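Local coordinates for putative peptide ABC-transport system periplasmic peptide-binding protein (Campylobacter jejuni, PDB 4OEV) that binds nickel outside the cytoplasm for an ABC-type importer, and belongs to a solute-binding family whose members are often assigned to peptide transport, at residues V258-N263 and E308-S313. Numbering follows the deposited sequence.
Sequences VRQALN and EDLLVS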
loop_
_atom_site.group_PDB
_atom_site.type_symbol
_atom_site.label_atom_id
_atom_site.label_comp_id
_atom_site.label_asym_id
_atom_site.label_seq_id
_atom_site.Cartn_x
_atom_site.Cartn_y
_atom_site.Cartn_z
ATOM N N VAL A 258 -8.641 6.135 26.636
ATOM C CA VAL A 258 -9.781 5.741 25.790
ATOM C C VAL A 258 -9.309 4.830 24.637
ATOM O O VAL A 258 -9.879 3.778 24.368
ATOM C CB VAL A 258 -10.473 6.987 25.223
ATOM C CG1 VAL A 258 -11.453 6.613 24.060
ATOM C CG2 VAL A 258 -11.161 7.774 26.364
ATOM N N ARG A 259 -8.217 5.207 23.980
ATOM C CA ARG A 259 -7.711 4.415 22.883
ATOM C C ARG A 259 -7.212 3.055 23.387
ATOM O O ARG A 259 -7.432 2.030 22.734
ATOM C CB ARG A 259 -6.582 5.173 22.156
ATOM C CG ARG A 259 -7.085 6.237 21.239
ATOM C CD ARG A 259 -5.945 6.940 20.582
ATOM N NE ARG A 259 -5.318 7.955 21.449
ATOM C CZ ARG A 259 -4.047 7.933 21.843
ATOM N NH1 ARG A 259 -3.612 8.937 22.597
ATOM N NH2 ARG A 259 -3.198 6.931 21.493
ATOM N N GLN A 260 -6.587 3.020 24.564
ATOM C CA GLN A 260 -6.176 1.731 25.099
ATOM C C GLN A 260 -7.414 0.878 25.455
ATOM O O GLN A 260 -7.472 -0.328 25.232
ATOM C CB GLN A 260 -5.316 1.928 26.339
ATOM C CG GLN A 260 -4.037 2.712 26.092
ATOM C CD GLN A 260 -3.283 2.987 27.394
ATOM O OE1 GLN A 260 -3.882 3.388 28.397
ATOM N NE2 GLN A 260 -1.971 2.789 27.375
ATOM N N ALA A 261 -8.407 1.527 26.022
ATOM C CA ALA A 261 -9.619 0.801 26.410
ATOM C C ALA A 261 -10.284 0.158 25.181
ATOM O O ALA A 261 -10.702 -1.010 25.230
ATOM C CB ALA A 261 -10.557 1.719 27.133
ATOM N N LEU A 262 -10.385 0.908 24.083
ATOM C CA LEU A 262 -11.003 0.373 22.873
ATOM C C LEU A 262 -10.207 -0.809 22.303
ATOM O O LEU A 262 -10.783 -1.762 21.763
ATOM C CB LEU A 262 -11.148 1.472 21.827
ATOM C CG LEU A 262 -12.055 2.591 22.330
ATOM C CD1 LEU A 262 -12.045 3.709 21.401
ATOM C CD2 LEU A 262 -13.512 2.086 22.477
ATOM N N ASN A 263 -8.892 -0.774 22.461
ATOM C CA ASN A 263 -8.076 -1.924 22.069
ATOM C C ASN A 263 -8.388 -3.158 22.935
ATOM O O ASN A 263 -8.583 -4.241 22.400
ATOM C CB ASN A 263 -6.615 -1.581 22.147
ATOM C CG ASN A 263 -6.095 -1.031 20.823
ATOM O OD1 ASN A 263 -5.715 -1.800 19.937
ATOM N ND2 ASN A 263 -6.129 0.286 20.669
ATOM N N GLU A 308 -13.099 -1.339 30.771
ATOM C CA GLU A 308 -13.964 -0.574 31.646
ATOM C C GLU A 308 -13.185 0.117 32.763
ATOM O O GLU A 308 -13.413 1.282 33.013
ATOM C CB GLU A 308 -15.090 -1.484 32.227
ATOM C CG GLU A 308 -16.118 -1.782 31.158
ATOM C CD GLU A 308 -17.288 -2.622 31.642
ATOM O OE1 GLU A 308 -17.277 -3.040 32.814
ATOM O OE2 GLU A 308 -18.203 -2.869 30.832
ATOM N N ASP A 309 -12.234 -0.571 33.386
ATOM C CA ASP A 309 -11.408 0.039 34.422
ATOM C C ASP A 309 -10.671 1.284 33.880
ATOM O O ASP A 309 -10.526 2.297 34.585
ATOM C CB ASP A 309 -10.392 -0.977 34.962
ATOM C CG ASP A 309 -11.036 -2.070 35.782
ATOM O OD1 ASP A 309 -12.260 -1.994 36.030
ATOM O OD2 ASP A 309 -10.318 -3.025 36.159
ATOM N N LEU A 310 -10.237 1.214 32.623
ATOM C CA LEU A 310 -9.535 2.321 32.009
ATOM C C LEU A 310 -10.460 3.497 31.776
ATOM O O LEU A 310 -10.052 4.658 31.959
ATOM C CB LEU A 310 -8.906 1.915 30.666
ATOM C CG LEU A 310 -7.545 1.211 30.731
ATOM C CD1 LEU A 310 -7.232 0.551 29.383
ATOM C CD2 LEU A 310 -6.476 2.215 31.085
ATOM N N LEU A 311 -11.676 3.226 31.315
ATOM C CA LEU A 311 -12.612 4.331 31.069
ATOM C C LEU A 311 -13.034 4.988 32.431
ATOM O O LEU A 311 -13.180 6.209 32.512
ATOM C CB LEU A 311 -13.848 3.858 30.290
ATOM C CG LEU A 311 -13.590 3.432 28.834
ATOM C CD1 LEU A 311 -14.896 3.047 28.177
ATOM C CD2 LEU A 311 -12.940 4.578 28.023
ATOM N N VAL A 312 -13.211 4.195 33.483
ATOM C CA VAL A 312 -13.481 4.792 34.816
ATOM C C VAL A 312 -12.305 5.714 35.166
ATOM O O VAL A 312 -12.508 6.922 35.425
ATOM C CB VAL A 312 -13.671 3.719 35.880
ATOM C CG1 VAL A 312 -13.719 4.302 37.322
ATOM C CG2 VAL A 312 -14.967 2.980 35.601
ATOM N N SER A 313 -11.089 5.182 35.004
ATOM C CA SER A 313 -9.885 5.927 35.299
ATOM C C SER A 313 -9.782 7.215 34.497
ATOM O O SER A 313 -9.197 8.181 34.978
ATOM C CB SER A 313 -8.660 5.063 35.046
ATOM O OG SER A 313 -7.463 5.782 35.262
#
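Ala261 carries its methyl into the notch between Leu310 and Leu311, and this is where segments 258-263 and 308-313 come closest, with CA of Ala261 5.8 Å from CA of Leu310. Its CB lies 3.8 Å from Leu311 CD2 and 3.9 Å from Leu310 CB, so one small side chain is gripped tightly by two neighbouring leucines. With so short a residue at the crossing, the segment axes approach to 8.5 Å, running nearly antiparallel at 165°.

The two leucines divide the work. In Leu311 the first torsion (chi1 -68°) sets CG beside the backbone N; chi2 near 180° carries CD1 out along the extended direction and leaves the other methyl, CD2, facing helix 256-265. There CD2 rests between the Ala261 methyl and Val258, whose CG2 is 4.0 Å away. This is the buried side: Val258 and Leu311 both also pack on Leu331 of strand 329-338, and Phe324 and Val360 add to the cover over Leu311.

Leu310 reaches over the other flank. Its CD1 lies against the backbone of Ala261, 3.7 Å from the amide N, and also touches Gln260 CB, while CD2 meets Gln260 OE1 at 3.9 Å, a van der Waals contact. The Gln260 side chain crosses that of Leu310 at about a right angle. The contacts here are as close, but both residues are only partly buried, so this edge faces solvent.

No hydrogen bond joins the two segments; the interface is largely apolar, burying 242 Å² in all. It is a near-antiparallel helix pair lying on strand 329-338 within the α/β architecture of a family 5 solute-binding protein, well away from the nickel and oxalate site.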